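Long-range contacts in YghZ aldo-keto reductase (Escherichia coli, PDB 3N6Q), which probably reduces aldehydes or ketones with a nicotinamide cofactor, as a TIM-barrel enzyme of the aldo-keto reductase family: residues T96-D101 and K114-S119; A285-L290 and N316-S321. All coordinates share one frame; numbering follows the deposited sequence.

Interaction 1. Residues T96-D101 and K114-S119; sequences TKAGYD and KYLLAS
Y115 reaches from the first turn of helix 113-127 to the C-terminal end of strand 93-98, where its hydroxyl meets the backbone just beyond A98. With CG anti to the backbone N (chi1 169°), the ring leans toward the strand. A98 CB lies over one face of it, 4.0 Å from Y115 CZ, while G99 CA sits in the ring plane at the edge, 3.5 Å from Y115 CE2. The phenol oxygen is gripped by several partners: Y115 OH donates a weak bond to Y100 O (2.6 Å) and accepts a weak, bent one from G99 N (3.1 Å, 129° at the hydrogen), and N64 ND2 gives it a stronger bond. These bonds tie the chain directly after the strand to the helix.

One turn on, S119 sends its hydroxyl anti to its own nitrogen, which brings S119 OG to 3.8 Å from A98 CB. The same oxygen is bonded to N64 ND2 and to a water lying 2.8 Å from S119 OG, and that water donates to K97 O. N64 thus bonds to the hydroxyls of both Y115 and S119. L116 CD1 also touches A98, 4.1 Å from A98 CB, so that this methyl is packed against the Y115 ring, S119 and L116.

K97 turns the other way, to a salt bridge with D61 near H138, as expected of the aspartate, lysine and histidine of the family's catalytic tetrad. The antiparallel strand and helix axes (149°) belong to a beta-alpha-beta unit of the TIM barrel.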
ATOM      1  N   THR B  96      -1.608   2.307 -21.590  1.00 13.84           N
ATOM      2  CA  THR B  96      -0.696   3.359 -22.021  1.00 12.90           C
ATOM      3  C   THR B  96       0.747   3.015 -21.671  1.00 12.84           C
ATOM      4  O   THR B  96       1.009   1.893 -21.232  1.00 13.27           O
ATOM      5  CB  THR B  96      -1.122   4.742 -21.427  1.00 12.07           C
ATOM      6  OG1 THR B  96      -0.406   5.760 -22.110  1.00 19.23           O
ATOM      7  CG2 THR B  96      -0.741   4.806 -19.952  1.00 16.57           C
ATOM      8  N   LYS B  97       1.680   3.890 -22.044  1.00 12.35           N
ATOM      9  CA  LYS B  97       3.097   3.528 -22.057  1.00 11.92           C
ATOM     10  C   LYS B  97       3.920   4.745 -21.706  1.00 14.24           C
ATOM     11  O   LYS B  97       3.440   5.894 -21.896  1.00 14.06           O
ATOM     12  CB  LYS B  97       3.504   3.173 -23.514  1.00 13.69           C
ATOM     13  CG  LYS B  97       2.434   2.242 -24.246  1.00 12.63           C
ATOM     14  CD  LYS B  97       3.179   1.547 -25.400  1.00 11.70           C
ATOM     15  CE  LYS B  97       2.154   0.699 -26.226  1.00 20.14           C
ATOM     16  NZ  LYS B  97       1.221   1.589 -26.957  1.00 18.50           N
ATOM     17  N   ALA B  98       5.186   4.520 -21.346  1.00 12.33           N
ATOM     18  CA  ALA B  98       6.137   5.659 -21.233  1.00 13.09           C
ATOM     19  C   ALA B  98       7.469   5.068 -21.633  1.00 13.19           C
ATOM     20  O   ALA B  98       7.794   3.940 -21.207  1.00 15.38           O
ATOM     21  CB  ALA B  98       6.193   6.155 -19.811  1.00 13.76           C
ATOM     22  N   GLY B  99       8.240   5.819 -22.411  1.00 13.53           N
ATOM     23  CA  GLY B  99       9.609   5.442 -22.701  1.00 15.56           C
ATOM     24  C   GLY B  99      10.238   6.319 -23.758  1.00 15.28           C
ATOM     25  O   GLY B  99      11.481   6.534 -23.745  1.00 17.22           O
ATOM     26  N   TYR B 100       9.432   6.754 -24.720  1.00 14.19           N
ATOM     27  CA  TYR B 100       9.926   7.658 -25.778  1.00 14.84           C
ATOM     28  C   TYR B 100       9.895   9.111 -25.327  1.00 15.93           C
ATOM     29  O   TYR B 100       9.536   9.383 -24.195  1.00 15.60           O
ATOM     30  CB  TYR B 100       9.123   7.510 -27.067  1.00 14.47           C
ATOM     31  CG  TYR B 100       9.517   6.237 -27.818  1.00 18.36           C
ATOM     32  CD1 TYR B 100      10.598   6.236 -28.713  1.00 14.56           C
ATOM     33  CD2 TYR B 100       8.844   5.046 -27.568  1.00 16.92           C
ATOM     34  CE1 TYR B 100      11.014   5.001 -29.366  1.00 18.31           C
ATOM     35  CE2 TYR B 100       9.251   3.836 -28.204  1.00 18.16           C
ATOM     36  CZ  TYR B 100      10.288   3.852 -29.134  1.00 19.32           C
ATOM     37  OH  TYR B 100      10.630   2.664 -29.773  1.00 22.44           O
ATOM     38  N   ASP B 101      10.322  10.040 -26.196  1.00 15.91           N
ATOM     39  CA  ASP B 101      10.405  11.457 -25.759  1.00 15.28           C
ATOM     40  C   ASP B 101       8.975  11.943 -25.582  1.00 16.22           C
ATOM     41  O   ASP B 101       8.115  11.792 -26.493  1.00 15.48           O
ATOM     42  CB  ASP B 101      11.066  12.323 -26.831  1.00 15.70           C
ATOM     43  CG  ASP B 101      12.564  12.094 -26.949  1.00 21.01           C
ATOM     44  OD1 ASP B 101      13.178  11.275 -26.203  1.00 20.22           O
ATOM     45  OD2 ASP B 101      13.110  12.688 -27.894  1.00 23.11           O
ATOM     46  N   LYS B 114      11.398   8.062 -11.993  1.00 13.09           N
ATOM     47  CA  LYS B 114      10.892   9.448 -12.116  1.00 13.61           C
ATOM     48  C   LYS B 114       9.987   9.621 -13.357  1.00 12.85           C
ATOM     49  O   LYS B 114       8.801  10.013 -13.266  1.00 13.26           O
ATOM     50  CB  LYS B 114      12.095  10.426 -12.196  1.00 11.22           C
ATOM     51  CG  LYS B 114      11.706  11.864 -12.608  1.00 14.41           C
ATOM     52  CD  LYS B 114      10.794  12.568 -11.563  1.00 13.72           C
ATOM     53  CE  LYS B 114      10.582  14.086 -12.054  1.00 16.37           C
ATOM     54  NZ  LYS B 114       9.900  14.947 -10.994  1.00 13.18           N
ATOM     55  N   TYR B 115      10.509   9.233 -14.524  1.00 11.97           N
ATOM     56  CA  TYR B 115       9.754   9.428 -15.734  1.00 11.92           C
ATOM     57  C   TYR B 115       8.542   8.540 -15.826  1.00 13.98           C
ATOM     58  O   TYR B 115       7.435   9.023 -16.118  1.00 12.62           O
ATOM     59  CB  TYR B 115      10.655   9.254 -16.956  1.00 13.49           C
ATOM     60  CG  TYR B 115       9.955   9.186 -18.284  1.00 12.97           C
ATOM     61  CD1 TYR B 115       9.050  10.167 -18.698  1.00 11.99           C
ATOM     62  CD2 TYR B 115      10.300   8.173 -19.199  1.00 14.47           C
ATOM     63  CE1 TYR B 115       8.418  10.060 -19.964  1.00 10.98           C
ATOM     64  CE2 TYR B 115       9.691   8.062 -20.443  1.00 14.96           C
ATOM     65  CZ  TYR B 115       8.757   9.020 -20.819  1.00 14.85           C
ATOM     66  OH  TYR B 115       8.124   8.935 -22.046  1.00 14.43           O
ATOM     67  N   LEU B 116       8.722   7.260 -15.504  1.00 14.57           N
ATOM     68  CA  LEU B 116       7.617   6.314 -15.661  1.00 14.15           C
ATOM     69  C   LEU B 116       6.473   6.696 -14.708  1.00 13.53           C
ATOM     70  O   LEU B 116       5.314   6.689 -15.104  1.00 11.91           O
ATOM     71  CB  LEU B 116       8.072   4.876 -15.406  1.00 14.19           C
ATOM     72  CG  LEU B 116       8.310   4.079 -16.681  1.00 17.45           C
ATOM     73  CD1 LEU B 116       9.281   4.789 -17.571  1.00 18.13           C
ATOM     74  CD2 LEU B 116       8.871   2.639 -16.274  1.00 18.58           C
ATOM     75  N   LEU B 117       6.784   6.996 -13.455  1.00 11.11           N
ATOM     76  CA  LEU B 117       5.698   7.194 -12.521  1.00 13.64           C
ATOM     77  C   LEU B 117       5.074   8.589 -12.712  1.00 13.96           C
ATOM     78  O   LEU B 117       3.844   8.731 -12.616  1.00 13.23           O
ATOM     79  CB  LEU B 117       6.157   7.003 -11.055  1.00 11.84           C
ATOM     80  CG  LEU B 117       6.549   5.532 -10.760  1.00 15.39           C
ATOM     81  CD1 LEU B 117       6.962   5.366  -9.255  1.00 12.87           C
ATOM     82  CD2 LEU B 117       5.414   4.522 -11.154  1.00 14.64           C
ATOM     83  N   ALA B 118       5.891   9.600 -12.998  1.00 13.50           N
ATOM     84  CA  ALA B 118       5.308  10.942 -13.295  1.00 12.79           C
ATOM     85  C   ALA B 118       4.449  10.820 -14.546  1.00 12.64           C
ATOM     86  O   ALA B 118       3.380  11.468 -14.638  1.00 11.73           O
ATOM     87  CB  ALA B 118       6.432  12.016 -13.547  1.00 12.43           C
ATOM     88  N   SER B 119       4.947  10.076 -15.546  1.00 12.64           N
ATOM     89  CA  SER B 119       4.234  10.014 -16.823  1.00 12.60           C
ATOM     90  C   SER B 119       2.876   9.293 -16.637  1.00 10.90           C
ATOM     91  O   SER B 119       1.837   9.732 -17.222  1.00 13.15           O
ATOM     92  CB  SER B 119       5.029   9.292 -17.905  1.00 12.10           C
ATOM     93  OG  SER B 119       4.275   9.362 -19.097  1.00 13.03           O
TER
HETATM   94  O   HOH W   1       2.442   7.347 -19.541  1.00 13.91           O

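Interaction 2. Residues A285-L290 and N316-S321; sequences ALSWLL and NNLTFS
Helix 281-289, in the outer layer of the TIM barrel, meets the loop leading into helix 322-334 through W288, S287 and L290 on one side and F320 and L318 on the other. F320 and W288 form a T-shaped (edge-to-face) pair: the edge of the indole, at CD1, points over one face of the phenyl ring, with the planes at 80° and the centroids of the F320 ring and the five-membered ring of W288 5.5 Å apart. The F320 ring also abuts the helix backbone, its CE2 lying 3.5 Å from W288 N, and S287 C is at its edge. With its CG anti to the backbone N (chi1 -174°), W288 turns the CD1 edge toward the F320 face. W288 CB touches the same ring, 3.8 Å from F320 CZ.

L318 CD2 rests 3.8 Å from both S287 CA and L290 CB. S287 OG lies 3.0 Å from N317 O, but its hydrogen has a rival acceptor in A314 O, its strongest partner, and Q279 NE2 also bonds to it. Replacing F320 by an alanine would probably leave the W288 edge without its aromatic face, and open a gap beside L325 and I328 of helix 322-334. Contact chemistry is thus chiefly apolar and aromatic, with the serine hydroxyl shared among backbone and side-chain partners rather than committed to N317 alone.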
ATOM      1  N   ALA B 285      -2.452 -10.208 -44.785  1.00 16.23           N
ATOM      2  CA  ALA B 285      -1.379  -9.805 -43.851  1.00 16.16           C
ATOM      3  C   ALA B 285      -1.768 -10.021 -42.357  1.00 16.23           C
ATOM      4  O   ALA B 285      -0.971 -10.547 -41.558  1.00 15.76           O
ATOM      5  CB  ALA B 285      -0.966  -8.277 -44.136  1.00 16.25           C
ATOM      6  N   LEU B 286      -3.009  -9.653 -41.986  1.00 15.47           N
ATOM      7  CA  LEU B 286      -3.528  -9.884 -40.669  1.00 15.74           C
ATOM      8  C   LEU B 286      -3.797 -11.368 -40.377  1.00 15.96           C
ATOM      9  O   LEU B 286      -3.486 -11.858 -39.292  1.00 13.97           O
ATOM     10  CB  LEU B 286      -4.802  -9.080 -40.430  1.00 14.46           C
ATOM     11  CG  LEU B 286      -4.604  -7.567 -40.583  1.00 14.71           C
ATOM     12  CD1 LEU B 286      -6.021  -6.858 -40.428  1.00 18.29           C
ATOM     13  CD2 LEU B 286      -3.535  -7.058 -39.584  1.00 17.21           C
ATOM     14  N   SER B 287      -4.346 -12.082 -41.354  1.00 14.03           N
ATOM     15  CA  SER B 287      -4.621 -13.514 -41.146  1.00 16.44           C
ATOM     16  C   SER B 287      -3.311 -14.252 -40.905  1.00 14.18           C
ATOM     17  O   SER B 287      -3.229 -15.142 -40.091  1.00 16.11           O
ATOM     18  CB  SER B 287      -5.309 -14.081 -42.409  1.00 10.92           C
ATOM     19  OG  SER B 287      -6.631 -13.547 -42.522  1.00 17.81           O
ATOM     20  N   TRP B 288      -2.285 -13.854 -41.635  1.00 15.01           N
ATOM     21  CA  TRP B 288      -0.976 -14.476 -41.492  1.00 14.56           C
ATOM     22  C   TRP B 288      -0.403 -14.373 -40.100  1.00 16.22           C
ATOM     23  O   TRP B 288       0.116 -15.322 -39.555  1.00 14.21           O
ATOM     24  CB  TRP B 288      -0.017 -13.919 -42.535  1.00 17.63           C
ATOM     25  CG  TRP B 288       1.319 -14.624 -42.542  1.00 19.94           C
ATOM     26  CD1 TRP B 288       1.729 -15.660 -43.390  1.00 21.49           C
ATOM     27  CD2 TRP B 288       2.456 -14.288 -41.729  1.00 19.80           C
ATOM     28  NE1 TRP B 288       3.063 -16.002 -43.087  1.00 22.10           N
ATOM     29  CE2 TRP B 288       3.507 -15.198 -42.058  1.00 21.23           C
ATOM     30  CE3 TRP B 288       2.676 -13.335 -40.716  1.00 19.56           C
ATOM     31  CZ2 TRP B 288       4.769 -15.123 -41.457  1.00 23.99           C
ATOM     32  CZ3 TRP B 288       3.914 -13.291 -40.091  1.00 25.70           C
ATOM     33  CH2 TRP B 288       4.953 -14.191 -40.454  1.00 27.71           C
ATOM     34  N   LEU B 289      -0.520 -13.191 -39.487  1.00 15.57           N
ATOM     35  CA  LEU B 289      -0.106 -13.067 -38.091  1.00 15.71           C
ATOM     36  C   LEU B 289      -0.930 -13.945 -37.177  1.00 16.37           C
ATOM     37  O   LEU B 289      -0.401 -14.512 -36.217  1.00 16.51           O
ATOM     38  CB  LEU B 289      -0.208 -11.563 -37.668  1.00 15.23           C
ATOM     39  CG  LEU B 289       0.899 -10.700 -38.301  1.00 15.27           C
ATOM     40  CD1 LEU B 289       0.541  -9.165 -38.202  1.00 15.97           C
ATOM     41  CD2 LEU B 289       2.246 -10.950 -37.515  1.00 18.82           C
ATOM     42  N   LEU B 290      -2.229 -14.017 -37.431  1.00 16.71           N
ATOM     43  CA  LEU B 290      -3.189 -14.676 -36.543  1.00 15.97           C
ATOM     44  C   LEU B 290      -3.389 -16.203 -36.901  1.00 19.31           C
ATOM     45  O   LEU B 290      -4.330 -16.849 -36.405  1.00 20.41           O
ATOM     46  CB  LEU B 290      -4.547 -14.029 -36.705  1.00 14.41           C
ATOM     47  CG  LEU B 290      -4.616 -12.622 -36.046  1.00 13.10           C
ATOM     48  CD1 LEU B 290      -5.931 -11.955 -36.347  1.00 13.68           C
ATOM     49  CD2 LEU B 290      -4.330 -12.705 -34.504  1.00 15.02           C
ATOM     50  N   ASN B 316     -12.162 -14.506 -41.096  1.00 18.66           N
ATOM     51  CA  ASN B 316     -12.910 -15.519 -41.905  1.00 21.02           C
ATOM     52  C   ASN B 316     -12.007 -16.516 -42.597  1.00 22.95           C
ATOM     53  O   ASN B 316     -12.487 -17.509 -43.174  1.00 22.80           O
ATOM     54  CB  ASN B 316     -13.787 -14.805 -42.925  1.00 22.39           C
ATOM     55  CG  ASN B 316     -14.904 -14.070 -42.238  1.00 23.57           C
ATOM     56  OD1 ASN B 316     -15.317 -14.501 -41.176  1.00 30.10           O
ATOM     57  ND2 ASN B 316     -15.358 -12.966 -42.794  1.00 26.02           N
ATOM     58  N   ASN B 317     -10.700 -16.225 -42.625  1.00 21.59           N
ATOM     59  CA  ASN B 317      -9.774 -17.132 -43.271  1.00 20.43           C
ATOM     60  C   ASN B 317      -8.429 -17.082 -42.566  1.00 21.48           C
ATOM     61  O   ASN B 317      -7.521 -16.390 -43.045  1.00 20.69           O
ATOM     62  CB  ASN B 317      -9.595 -16.756 -44.764  1.00 19.75           C
ATOM     63  CG  ASN B 317      -8.903 -17.866 -45.560  1.00 23.78           C
ATOM     64  OD1 ASN B 317      -8.337 -18.790 -44.966  1.00 21.44           O
ATOM     65  ND2 ASN B 317      -8.866 -17.729 -46.900  1.00 22.94           N
ATOM     66  N   LEU B 318      -8.275 -17.852 -41.493  1.00 19.99           N
ATOM     67  CA  LEU B 318      -7.013 -17.863 -40.756  1.00 20.57           C
ATOM     68  C   LEU B 318      -6.124 -19.037 -41.197  1.00 22.15           C
ATOM     69  O   LEU B 318      -5.069 -19.281 -40.600  1.00 21.30           O
ATOM     70  CB  LEU B 318      -7.300 -17.931 -39.263  1.00 20.11           C
ATOM     71  CG  LEU B 318      -8.027 -16.672 -38.757  1.00 20.38           C
ATOM     72  CD1 LEU B 318      -8.310 -16.845 -37.261  1.00 21.02           C
ATOM     73  CD2 LEU B 318      -7.205 -15.341 -39.015  1.00 17.89           C
ATOM     74  N   THR B 319      -6.526 -19.741 -42.254  1.00 20.00           N
ATOM     75  CA  THR B 319      -5.703 -20.938 -42.567  1.00 22.49           C
ATOM     76  C   THR B 319      -4.802 -20.719 -43.778  1.00 17.90           C
ATOM     77  O   THR B 319      -5.251 -20.221 -44.833  1.00 20.13           O
ATOM     78  CB  THR B 319      -6.583 -22.208 -42.762  1.00 22.76           C
ATOM     79  OG1 THR B 319      -7.452 -21.974 -43.837  1.00 28.84           O
ATOM     80  CG2 THR B 319      -7.478 -22.466 -41.571  1.00 25.68           C
ATOM     81  N   PHE B 320      -3.567 -21.214 -43.672  1.00 19.58           N
ATOM     82  CA  PHE B 320      -2.633 -21.201 -44.786  1.00 19.22           C
ATOM     83  C   PHE B 320      -2.070 -22.623 -44.957  1.00 20.40           C
ATOM     84  O   PHE B 320      -1.663 -23.216 -43.994  1.00 21.69           O
ATOM     85  CB  PHE B 320      -1.439 -20.285 -44.446  1.00 18.86           C
ATOM     86  CG  PHE B 320      -1.804 -18.795 -44.407  1.00 16.92           C
ATOM     87  CD1 PHE B 320      -1.548 -17.976 -45.540  1.00 17.10           C
ATOM     88  CD2 PHE B 320      -2.469 -18.251 -43.287  1.00 18.48           C
ATOM     89  CE1 PHE B 320      -1.916 -16.538 -45.521  1.00 18.50           C
ATOM     90  CE2 PHE B 320      -2.897 -16.885 -43.302  1.00 18.20           C
ATOM     91  CZ  PHE B 320      -2.593 -16.052 -44.392  1.00 17.85           C
ATOM     92  N   SER B 321      -1.943 -23.077 -46.193  1.00 19.61           N
ATOM     93  CA  SER B 321      -1.227 -24.345 -46.442  1.00 21.82           C
ATOM     94  C   SER B 321       0.290 -24.125 -46.341  1.00 22.34           C
ATOM     95  O   SER B 321       0.821 -22.991 -46.400  1.00 20.15           O
ATOM     96  CB  SER B 321      -1.592 -24.890 -47.805  1.00 19.78           C
ATOM     97  OG  SER B 321      -0.917 -24.154 -48.792  1.00 20.39           O
TER

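From the N terminus, the chain first meets interaction 1, which closes a loop with 12 residues between its segments, linking the top of one barrel strand to the helix that packs outside it. Much later, interaction 2 closes a wider loop of 25 residues, which contains strand 297-300 and helix 305-312, before the chain enters helix 322-334. The two are in series, neither nested nor crossing. Interactions 1 and 2 lie on opposite sides of the chain's centre. The centres of interactions 1 and 2 are 35 Å apart, and the nearest atoms of interactions 1 and 2 about 16 Å apart. Interaction 1 thus joins strand to helix, whereas interaction 2 joins an outer helix to a late loop.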